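Long-range contacts in stress-induced-phosphoprotein 1 (Caenorhabditis elegans, PDB 4GCN), which binds the C-terminal MEEVD peptide of Hsp90 and inhibits its ATPase, forming a complex with Hsp70 and Hsp90 and promoting longevity and thermotolerance: residues A[78-83]-A[111-116]; A[104-109]-A[120-125]; A[44-49]-A[66-71]. All coordinates share one frame; numbering follows the deposited sequence. Where two conformers were deposited one is given.

Contact 1. Residues A[78-83]-A[111-116]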
loop_
_atom_site.group_PDB
_atom_site.type_symbol
_atom_site.label_atom_id
_atom_site.label_comp_id
_atom_site.label_asym_id
_atom_site.label_seq_id
_atom_site.Cartn_x
_atom_site.Cartn_y
_atom_site.Cartn_z
ATOM N N ASP A 78 7.107 -10.617 2.433
ATOM C CA ASP A 78 7.832 -10.075 3.542
ATOM C C ASP A 78 6.805 -9.361 4.432
ATOM O O ASP A 78 6.080 -8.447 3.986
ATOM C CB ASP A 78 8.910 -9.114 3.025
ATOM C CG ASP A 78 9.693 -8.467 4.129
ATOM O OD1 ASP A 78 9.318 -8.592 5.320
ATOM O OD2 ASP A 78 10.705 -7.823 3.765
ATOM N N TYR A 79 6.698 -9.835 5.672
ATOM C CA TYR A 79 5.722 -9.288 6.620
ATOM C C TYR A 79 5.912 -7.774 6.853
ATOM O O TYR A 79 4.953 -7.096 7.221
ATOM C CB TYR A 79 5.773 -10.076 7.946
ATOM C CG TYR A 79 7.019 -9.803 8.760
ATOM C CD1 TYR A 79 7.036 -8.826 9.716
ATOM C CD2 TYR A 79 8.207 -10.536 8.548
ATOM C CE1 TYR A 79 8.191 -8.571 10.461
ATOM C CE2 TYR A 79 9.375 -10.287 9.288
ATOM C CZ TYR A 79 9.352 -9.312 10.266
ATOM O OH TYR A 79 10.491 -9.023 10.993
ATOM N N LYS A 80 7.129 -7.260 6.664
ATOM C CA LYS A 80 7.393 -5.810 6.798
ATOM C C LYS A 80 6.628 -4.967 5.779
ATOM O O LYS A 80 6.228 -3.854 6.057
ATOM C CB LYS A 80 8.899 -5.489 6.852
ATOM C CG LYS A 80 9.578 -6.191 8.032
ATOM C CD LYS A 80 11.101 -6.120 8.174
ATOM C CE LYS A 80 11.933 -6.780 7.040
ATOM N NZ LYS A 80 11.583 -8.210 6.669
ATOM N N LEU A 81 6.409 -5.522 4.595
ATOM C CA LEU A 81 5.671 -4.855 3.496
ATOM C C LEU A 81 4.179 -4.951 3.747
ATOM O O LEU A 81 3.396 -4.096 3.344
ATOM C CB LEU A 81 6.036 -5.537 2.153
ATOM C CG LEU A 81 7.522 -5.608 1.857
ATOM C CD1 LEU A 81 7.661 -6.341 0.527
ATOM C CD2 LEU A 81 8.119 -4.188 1.859
ATOM N N ILE A 82 3.744 -6.015 4.422
ATOM C CA ILE A 82 2.373 -6.069 4.924
ATOM C C ILE A 82 2.147 -5.005 6.043
ATOM O O ILE A 82 1.133 -4.295 6.020
ATOM C CB ILE A 82 2.008 -7.497 5.439
ATOM C CG1 ILE A 82 2.122 -8.518 4.299
ATOM C CG2 ILE A 82 0.645 -7.453 6.108
ATOM C CD1 ILE A 82 1.958 -10.013 4.777
ATOM N N ALA A 83 3.101 -4.823 6.966
ATOM C CA ALA A 83 3.028 -3.748 7.966
ATOM C C ALA A 83 2.909 -2.371 7.321
ATOM O O ALA A 83 2.127 -1.527 7.803
ATOM C CB ALA A 83 4.252 -3.777 8.879
ATOM N N SER A 111 1.574 -4.524 15.300
ATOM C CA SER A 111 1.653 -5.941 15.679
ATOM C C SER A 111 2.348 -6.723 14.553
ATOM O O SER A 111 2.994 -7.735 14.782
ATOM C CB SER A 111 0.209 -6.522 15.933
ATOM O OG SER A 111 -0.422 -6.038 17.119
ATOM N N GLU A 112 2.172 -6.301 13.325
ATOM C CA GLU A 112 2.868 -6.931 12.203
ATOM C C GLU A 112 4.420 -6.653 12.249
ATOM O O GLU A 112 5.258 -7.552 12.068
ATOM C CB GLU A 112 2.267 -6.426 10.901
ATOM C CG GLU A 112 2.451 -7.327 9.673
ATOM C CD GLU A 112 1.616 -8.594 9.668
ATOM O OE1 GLU A 112 1.930 -9.514 8.848
ATOM O OE2 GLU A 112 0.654 -8.663 10.415
ATOM N N PHE A 113 4.762 -5.407 12.494
ATOM C CA PHE A 113 6.165 -4.978 12.539
ATOM C C PHE A 113 6.261 -3.735 13.443
ATOM O O PHE A 113 5.627 -2.722 13.145
ATOM C CB PHE A 113 6.687 -4.601 11.151
ATOM C CG PHE A 113 8.114 -4.081 11.158
ATOM C CD1 PHE A 113 9.153 -4.882 11.540
ATOM C CD2 PHE A 113 8.376 -2.773 10.846
ATOM C CE1 PHE A 113 10.458 -4.419 11.597
ATOM C CE2 PHE A 113 9.676 -2.275 10.878
ATOM C CZ PHE A 113 10.723 -3.102 11.246
ATOM N N ARG A 114 7.050 -3.823 14.517
ATOM C CA ARG A 114 7.078 -2.750 15.520
ATOM C C ARG A 114 7.828 -1.523 14.963
ATOM O O ARG A 114 9.033 -1.501 14.903
ATOM C CB ARG A 114 7.705 -3.241 16.811
ATOM C CG ARG A 114 7.299 -2.445 18.067
ATOM C CD ARG A 114 8.392 -2.456 19.149
ATOM N NE ARG A 114 9.023 -1.138 19.344
ATOM C CZ ARG A 114 8.781 -0.282 20.355
ATOM N NH1 ARG A 114 7.915 -0.566 21.341
ATOM N NH2 ARG A 114 9.428 0.887 20.392
ATOM N N ASP A 115 7.118 -0.531 14.479
ATOM C CA ASP A 115 7.741 0.701 14.009
ATOM C C ASP A 115 7.862 1.659 15.207
ATOM O O ASP A 115 6.853 2.104 15.758
ATOM C CB ASP A 115 6.902 1.274 12.869
ATOM C CG ASP A 115 7.510 2.511 12.252
ATOM O OD1 ASP A 115 7.484 3.572 12.888
ATOM O OD2 ASP A 115 8.032 2.418 11.120
ATOM N N PRO A 116 9.088 1.987 15.633
ATOM C CA PRO A 116 9.174 2.768 16.879
ATOM C C PRO A 116 8.445 4.138 16.849
ATOM O O PRO A 116 7.791 4.520 17.814
ATOM C CB PRO A 116 10.690 2.958 17.097
ATOM C CG PRO A 116 11.361 2.179 16.025
ATOM C CD PRO A 116 10.378 1.893 14.941
#

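Contact 2. Residues A[104-109]-A[120-125]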
loop_
_atom_site.group_PDB
_atom_site.type_symbol
_atom_site.label_atom_id
_atom_site.label_comp_id
_atom_site.label_asym_id
_atom_site.label_seq_id
_atom_site.Cartn_x
_atom_site.Cartn_y
_atom_site.Cartn_z
ATOM N N GLN A 104 -7.431 1.342 14.546
ATOM C CA GLN A 104 -7.538 -0.134 14.306
ATOM C C GLN A 104 -6.383 -0.586 13.388
ATOM O O GLN A 104 -5.742 -1.607 13.683
ATOM C CB GLN A 104 -8.856 -0.566 13.657
ATOM C CG GLN A 104 -10.014 -0.797 14.632
ATOM C CD GLN A 104 -11.346 -0.977 13.908
ATOM O OE1 GLN A 104 -11.406 -1.639 12.866
ATOM N NE2 GLN A 104 -12.429 -0.412 14.478
ATOM N N TRP A 105 -6.112 0.192 12.332
ATOM C CA TRP A 105 -5.143 -0.199 11.334
ATOM C C TRP A 105 -3.705 -0.033 11.880
ATOM O O TRP A 105 -2.848 -0.858 11.644
ATOM C CB TRP A 105 -5.325 0.595 10.031
ATOM C CG TRP A 105 -6.313 -0.036 9.118
ATOM C CD1 TRP A 105 -7.657 0.239 8.976
ATOM C CD2 TRP A 105 -6.038 -1.102 8.194
ATOM N NE1 TRP A 105 -8.255 -0.623 8.067
ATOM C CE2 TRP A 105 -7.315 -1.452 7.556
ATOM C CE3 TRP A 105 -4.918 -1.838 7.895
ATOM C CZ2 TRP A 105 -7.395 -2.424 6.565
ATOM C CZ3 TRP A 105 -4.981 -2.767 6.851
ATOM C CH2 TRP A 105 -6.189 -3.080 6.223
ATOM N N PHE A 106 -3.460 1.047 12.599
ATOM C CA PHE A 106 -2.155 1.312 13.180
ATOM C C PHE A 106 -1.762 0.206 14.178
ATOM O O PHE A 106 -0.633 -0.201 14.244
ATOM C CB PHE A 106 -2.202 2.657 13.864
ATOM C CG PHE A 106 -2.170 3.852 12.911
ATOM C CD1 PHE A 106 -1.439 3.847 11.749
ATOM C CD2 PHE A 106 -2.833 5.018 13.239
ATOM C CE1 PHE A 106 -1.353 5.005 10.911
ATOM C CE2 PHE A 106 -2.780 6.163 12.383
ATOM C CZ PHE A 106 -2.029 6.139 11.234
ATOM N N HIS A 107 -2.687 -0.209 15.018
ATOM C CA HIS A 107 -2.454 -1.324 15.898
ATOM C C HIS A 107 -2.157 -2.634 15.191
ATOM O O HIS A 107 -1.211 -3.324 15.614
ATOM C CB HIS A 107 -3.591 -1.497 16.868
ATOM C CG HIS A 107 -3.463 -0.619 18.072
ATOM N ND1 HIS A 107 -2.397 -0.698 18.920
ATOM C CD2 HIS A 107 -4.298 0.359 18.574
ATOM C CE1 HIS A 107 -2.588 0.177 19.964
ATOM N NE2 HIS A 107 -3.723 0.839 19.734
ATOM N N ARG A 108 -2.920 -2.981 14.127
ATOM C CA ARG A 108 -2.518 -4.045 13.181
ATOM C C ARG A 108 -1.109 -3.920 12.651
ATOM O O ARG A 108 -0.293 -4.867 12.769
ATOM C CB ARG A 108 -3.537 -4.191 12.093
ATOM C CG ARG A 108 -4.809 -4.849 12.647
ATOM C CD ARG A 108 -5.964 -4.855 11.697
ATOM N NE ARG A 108 -5.731 -5.894 10.673
ATOM C CZ ARG A 108 -6.190 -5.837 9.420
ATOM N NH1 ARG A 108 -6.963 -4.841 9.044
ATOM N NH2 ARG A 108 -5.924 -6.810 8.534
ATOM N N SER A 109 -0.759 -2.709 12.219
ATOM C CA SER A 109 0.480 -2.522 11.649
ATOM C C SER A 109 1.597 -2.745 12.656
ATOM O O SER A 109 2.594 -3.369 12.339
ATOM C CB SER A 109 0.588 -1.112 11.089
ATOM O OG SER A 109 1.888 -0.918 10.580
ATOM N N LYS A 120 4.802 5.687 19.102
ATOM C CA LYS A 120 4.640 6.952 19.778
ATOM C C LYS A 120 3.428 7.712 19.244
ATOM O O LYS A 120 2.605 8.240 20.034
ATOM C CB LYS A 120 5.908 7.788 19.635
ATOM C CG LYS A 120 7.112 7.258 20.428
ATOM C CD LYS A 120 8.278 8.267 20.439
ATOM C CE LYS A 120 9.586 7.661 20.965
ATOM N NZ LYS A 120 10.613 8.703 21.068
ATOM N N LYS A 121 3.300 7.686 17.926
ATOM C CA LYS A 121 2.177 8.311 17.236
ATOM C C LYS A 121 0.824 7.759 17.720
ATOM O O LYS A 121 -0.108 8.505 17.948
ATOM C CB LYS A 121 2.308 8.137 15.717
ATOM C CG LYS A 121 0.995 8.415 14.946
ATOM C CD LYS A 121 1.207 8.747 13.478
ATOM C CE LYS A 121 -0.124 8.806 12.769
ATOM N NZ LYS A 121 0.046 9.300 11.399
ATOM N N VAL A 122 0.734 6.449 17.880
ATOM C CA VAL A 122 -0.522 5.829 18.334
ATOM C C VAL A 122 -0.867 6.168 19.790
ATOM O O VAL A 122 -2.040 6.382 20.108
ATOM C CB VAL A 122 -0.481 4.320 18.134
ATOM C CG1 VAL A 122 -1.677 3.675 18.792
ATOM C CG2 VAL A 122 -0.434 4.018 16.637
ATOM N N LYS A 123 0.145 6.178 20.657
ATOM C CA LYS A 123 -0.076 6.614 22.027
ATOM C C LYS A 123 -0.644 8.056 22.030
ATOM O O LYS A 123 -1.638 8.301 22.716
ATOM C CB LYS A 123 1.184 6.437 22.864
ATOM C CG LYS A 123 1.309 5.025 23.487
ATOM C CD LYS A 123 2.767 4.596 23.731
ATOM C CE LYS A 123 2.948 3.080 23.892
ATOM N NZ LYS A 123 4.334 2.738 24.340
ATOM N N GLU A 124 -0.069 8.962 21.220
ATOM C CA GLU A 124 -0.555 10.331 21.113
ATOM C C GLU A 124 -1.976 10.367 20.642
ATOM O O GLU A 124 -2.762 11.143 21.150
ATOM C CB GLU A 124 0.284 11.177 20.161
ATOM C CG GLU A 124 1.690 11.465 20.663
ATOM C CD GLU A 124 1.649 12.006 22.064
ATOM O OE1 GLU A 124 0.984 13.045 22.279
ATOM O OE2 GLU A 124 2.222 11.360 22.961
ATOM N N LEU A 125 -2.318 9.539 19.675
ATOM C CA LEU A 125 -3.688 9.520 19.119
ATOM C C LEU A 125 -4.712 8.958 20.096
ATOM O O LEU A 125 -5.907 9.247 19.972
ATOM C CB LEU A 125 -3.776 8.666 17.825
ATOM C CG LEU A 125 -3.114 9.188 16.530
ATOM C CD1 LEU A 125 -3.198 8.207 15.353
ATOM C CD2 LEU A 125 -3.765 10.522 16.176
#

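Contact 3. Residues A[44-49]-A[66-71]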
loop_
_atom_site.group_PDB
_atom_site.type_symbol
_atom_site.label_atom_id
_atom_site.label_comp_id
_atom_site.label_asym_id
_atom_site.label_seq_id
_atom_site.Cartn_x
_atom_site.Cartn_y
_atom_site.Cartn_z
ATOM N N PHE A 44 2.907 -4.135 -6.099
ATOM C CA PHE A 44 2.047 -3.387 -7.065
ATOM C C PHE A 44 0.856 -2.765 -6.357
ATOM O O PHE A 44 0.375 -1.673 -6.746
ATOM C CB PHE A 44 1.579 -4.265 -8.222
ATOM C CG PHE A 44 2.662 -5.031 -8.925
ATOM C CD1 PHE A 44 3.997 -4.579 -8.963
ATOM C CD2 PHE A 44 2.356 -6.235 -9.558
ATOM C CE1 PHE A 44 4.976 -5.325 -9.593
ATOM C CE2 PHE A 44 3.312 -6.963 -10.191
ATOM C CZ PHE A 44 4.634 -6.538 -10.189
ATOM N N TYR A 45 0.329 -3.503 -5.379
ATOM C CA TYR A 45 -0.823 -3.060 -4.573
ATOM C C TYR A 45 -0.463 -1.923 -3.643
ATOM O O TYR A 45 -1.184 -0.873 -3.616
ATOM C CB TYR A 45 -1.453 -4.230 -3.839
ATOM C CG TYR A 45 -1.895 -5.320 -4.745
ATOM C CD1 TYR A 45 -3.150 -5.296 -5.352
ATOM C CD2 TYR A 45 -1.103 -6.407 -4.984
ATOM C CE1 TYR A 45 -3.588 -6.331 -6.160
ATOM C CE2 TYR A 45 -1.542 -7.436 -5.792
ATOM C CZ TYR A 45 -2.788 -7.383 -6.388
ATOM O OH TYR A 45 -3.209 -8.387 -7.198
ATOM N N ASN A 46 0.738 -1.987 -3.079
ATOM C CA ASN A 46 1.222 -0.912 -2.272
ATOM C C ASN A 46 1.505 0.302 -3.152
ATOM O O ASN A 46 1.223 1.413 -2.715
ATOM C CB ASN A 46 2.490 -1.244 -1.460
ATOM C CG ASN A 46 2.232 -2.135 -0.227
ATOM O OD1 ASN A 46 1.142 -2.138 0.322
ATOM N ND2 ASN A 46 3.279 -2.883 0.224
ATOM N N ASN A 47 2.078 0.115 -4.360
ATOM C CA ASN A 47 2.402 1.296 -5.188
ATOM C C ASN A 47 1.112 1.955 -5.662
ATOM O O ASN A 47 1.001 3.144 -5.649
ATOM C CB ASN A 47 3.271 0.902 -6.383
ATOM C CG ASN A 47 4.716 0.606 -6.013
ATOM O OD1 ASN A 47 5.534 0.485 -6.895
ATOM N ND2 ASN A 47 5.031 0.500 -4.755
ATOM N N LYS A 48 0.072 1.192 -5.986
ATOM C CA LYS A 48 -1.197 1.784 -6.357
ATOM C C LYS A 48 -1.849 2.568 -5.195
ATOM O O LYS A 48 -2.372 3.652 -5.399
ATOM C CB LYS A 48 -2.201 0.742 -6.776
ATOM C CG LYS A 48 -2.093 0.397 -8.236
ATOM C CD LYS A 48 -3.333 -0.236 -8.772
ATOM C CE LYS A 48 -4.585 0.619 -8.840
ATOM N NZ LYS A 48 -4.930 1.306 -10.123
ATOM N N ALA A 49 -1.727 2.036 -3.988
ATOM C CA ALA A 49 -2.180 2.716 -2.763
ATOM C C ALA A 49 -1.515 4.055 -2.564
ATOM O O ALA A 49 -2.160 5.032 -2.228
ATOM C CB ALA A 49 -2.018 1.776 -1.543
ATOM N N GLU A 66 -5.811 -3.065 1.670
ATOM C CA GLU A 66 -6.501 -4.293 2.063
ATOM C C GLU A 66 -6.115 -5.452 1.107
ATOM O O GLU A 66 -5.869 -6.622 1.524
ATOM C CB GLU A 66 -8.017 -4.066 2.023
ATOM C CG GLU A 66 -8.576 -3.159 3.136
ATOM C CD GLU A 66 -10.030 -2.633 2.852
ATOM O OE1 GLU A 66 -10.616 -2.884 1.785
ATOM O OE2 GLU A 66 -10.618 -1.967 3.712
ATOM N N LYS A 67 -6.127 -5.150 -0.180
ATOM C CA LYS A 67 -5.580 -6.066 -1.198
ATOM C C LYS A 67 -4.095 -6.475 -0.906
ATOM O O LYS A 67 -3.796 -7.647 -0.885
ATOM C CB LYS A 67 -5.733 -5.503 -2.629
ATOM C CG LYS A 67 -7.125 -5.588 -3.234
ATOM C CD LYS A 67 -7.131 -4.812 -4.571
ATOM C CE LYS A 67 -8.474 -4.717 -5.255
ATOM N NZ LYS A 67 -9.314 -5.933 -5.058
ATOM N N ALA A 68 -3.213 -5.527 -0.590
ATOM C CA ALA A 68 -1.839 -5.844 -0.287
ATOM C C ALA A 68 -1.723 -6.842 0.859
ATOM O O ALA A 68 -0.946 -7.770 0.807
ATOM C CB ALA A 68 -1.057 -4.539 0.029
ATOM N N VAL A 69 -2.478 -6.604 1.918
ATOM C CA VAL A 69 -2.456 -7.451 3.080
ATOM C C VAL A 69 -2.909 -8.850 2.694
ATOM O O VAL A 69 -2.246 -9.844 3.072
ATOM C CB VAL A 69 -3.354 -6.911 4.230
ATOM C CG1 VAL A 69 -3.528 -7.936 5.343
ATOM C CG2 VAL A 69 -2.841 -5.615 4.771
ATOM N N GLU A 70 -3.991 -8.964 1.951
ATOM C CA GLU A 70 -4.533 -10.269 1.583
ATOM C C GLU A 70 -3.529 -11.052 0.705
ATOM O O GLU A 70 -3.226 -12.241 0.952
ATOM C CB GLU A 70 -5.843 -10.050 0.831
ATOM C CG GLU A 70 -6.640 -11.295 0.583
ATOM C CD GLU A 70 -7.955 -10.971 -0.104
ATOM O OE1 GLU A 70 -8.596 -9.935 0.233
ATOM O OE2 GLU A 70 -8.325 -11.737 -1.001
ATOM N N VAL A 71 -3.023 -10.363 -0.309
ATOM C CA VAL A 71 -2.044 -10.905 -1.227
ATOM C C VAL A 71 -0.746 -11.259 -0.508
ATOM O O VAL A 71 -0.136 -12.303 -0.800
ATOM C CB VAL A 71 -1.775 -9.882 -2.387
ATOM C CG1 VAL A 71 -0.510 -10.261 -3.181
ATOM C CG2 VAL A 71 -3.017 -9.834 -3.270
#

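Contact 1. Residues A[78-83]-A[111-116]
This contact lies at the open end of a TPR helical hairpin, where Tyr79, Lys80, Ile82 and Ala83 in the first turn of helix 79-95 meet Glu112 and Phe113 at the finish of helix 99-112. No hydrogen bond crosses between the segments. Glu112 reaches across the first turn of helix 79-95, its side chain oblique to Ile82: its CG, set anti to the backbone N (chi1 -157°), rests 3.5 Å from Tyr79 O, and its CB is 3.9 Å from Ala83 CB. A bend at chi2 then brings OE1 to 3.7 Å from Ile82 CG2, while OE2 turns to Arg73 in a long, weak ion pair. With an alanine here, Ile82 CG2 would probably lose its cover and Arg73 its distant, weakly paired carboxylate.

Phe113 is the first residue to depart from helical geometry. Its CB packs closely on Ala83 CB at 3.4 Å, and the CG methylene of Lys80 lies over one ring face in a CH-pi contact, 4.1 Å from the centroid and 24° off the normal. The same methylene also lies over a face of the Tyr79 ring. The Tyr79 and Phe113 side chains cross at about a right angle, CE1 of the tyrosine meeting CD1 of the phenylalanine, while the Tyr79 ring edge presents CD1 to Glu112 O at 3.2 Å.

Lys80 is steered by the start of its own helix. Asp78, the N-cap, takes Lys80 N and Lys80 NZ on the same OD1 from opposite faces of the carboxylate, the second as a salt bridge of 2.7 Å, and the bent lysine chain leaves its middle carbons for Phe113. Asp115 in turn caps helix 116-126 through Leu118 N. A helix start packed against the end of its antiparallel mate is the usual build of a TPR hairpin, here helices 79-95 and 99-112, largely the predicted third repeat.

Contact 2. Residues A[104-109]-A[120-125]
This is an apolar helix-to-helix contact at the C-terminal edge of the domain, where Phe106 and His107 of helix 99-112 receive Lys121, Val122 and Leu125 of helix 116-126. The two short segments run roughly antiparallel, at 150°, with their axes 10.6 Å apart, so the space between them is bridged by side chains rather than by close backbones.

Val122 divides its two methyls between Phe106 CB and the His107 ring. Its CG2 touches Phe106 CB at 3.6 Å, and its CG1, anti to the backbone N (chi1 171°), lies over a face of the His107 imidazole, 4.0 Å from the centroid. The histidine is held in turn by a hydrogen bond between NE2 and Glu126, one turn further along the helix that carries Val122.

Helix 116-126 packs on helix 99-112, consistent with the extra C-terminal helix that commonly caps a TPR array. The Phe106 ring meets Leu125 CD1 through CE2 at 3.6 Å, the two side chains crossing at about a right angle. Lys121 reaches over fully extended: its CE touches the ring, 3.6 Å from Phe106 CZ, while NZ carries on to a hydrogen bond with Gln94 of helix 79-95, so the ammonium finds a polar mate on a third helix.

Contact 3. Residues A[44-49]-A[66-71]
Tyr45, Ala68 and Val71 carry this buried contact between helices 42-54 and 58-74, the antiparallel pair of the predicted second TPR repeat. The segments run at 168° to each other with axes 8.5 Å apart, and the small side chain of Ala68 is consistent with so close an approach: Tyr45 CA comes to 5.2 Å from Ala68 CA. The methyl of Ala68 is met from two neighbouring residues, by Tyr45 CB at 3.9 Å and, closer still, by Asn46 OD1 at 3.3 Å, a van der Waals touch and not a bond. Ala68 also touches Ala85 of helix 79-95.

The Tyr45 ring, with CG anti to the carbonyl carbon (chi1 -57°), takes Lys67 and Val71, one turn apart on the other helix, on the same side of its plane. Lys67 CB lies 3.8 Å from Tyr45 CD1, and Val71 CG2 comes equally near Tyr45 CE2. That methyl lies off-centre against the ring in a CH-pi contact, 29° from the normal, the two side chains crossing at about a right angle. The phenol continues past the valine to a hydrogen bond with Pro39 O, which ties the far end of the ring to the turn before helix 42-54.

Ala68 probably corresponds to the small residue of the second TPR helix. With no hydrogen bond or salt bridge between the segments, the fit rests on van der Waals and CH-pi contacts: a small methyl against Tyr45 CB and Asn46 OD1, and the ring against Lys67 and Val71. The polar bonds lead elsewhere, from Tyr45 OH to Pro39 O and, weakly, from Asn46 ND2 to Leu81 O, which implies an interface held by close apolar fit.

The three contacts follow the right-handed stacking of TPR hairpins: contact 3 lies within the predicted second repeat about 5 Å from the chain's centre, contact 1 joins helices 79-95 and 99-112, largely the predicted third, and contact 2 adds the last helix. Contacts 1 and 2 share helix 99-112, their centres about 13 Å apart, and are stitched by a probable hydrogen bond of 2.9 Å between Ala83 O and Ser109 OG. Contacts 1 and 3 touch where Ile82 CG2 nears Val69 CG2 at 4.2 Å. Contacts 2 and 3, with centres about 20 Å apart, still meet through Trp105 CZ2, which lies 3.7 Å from Glu66 CG.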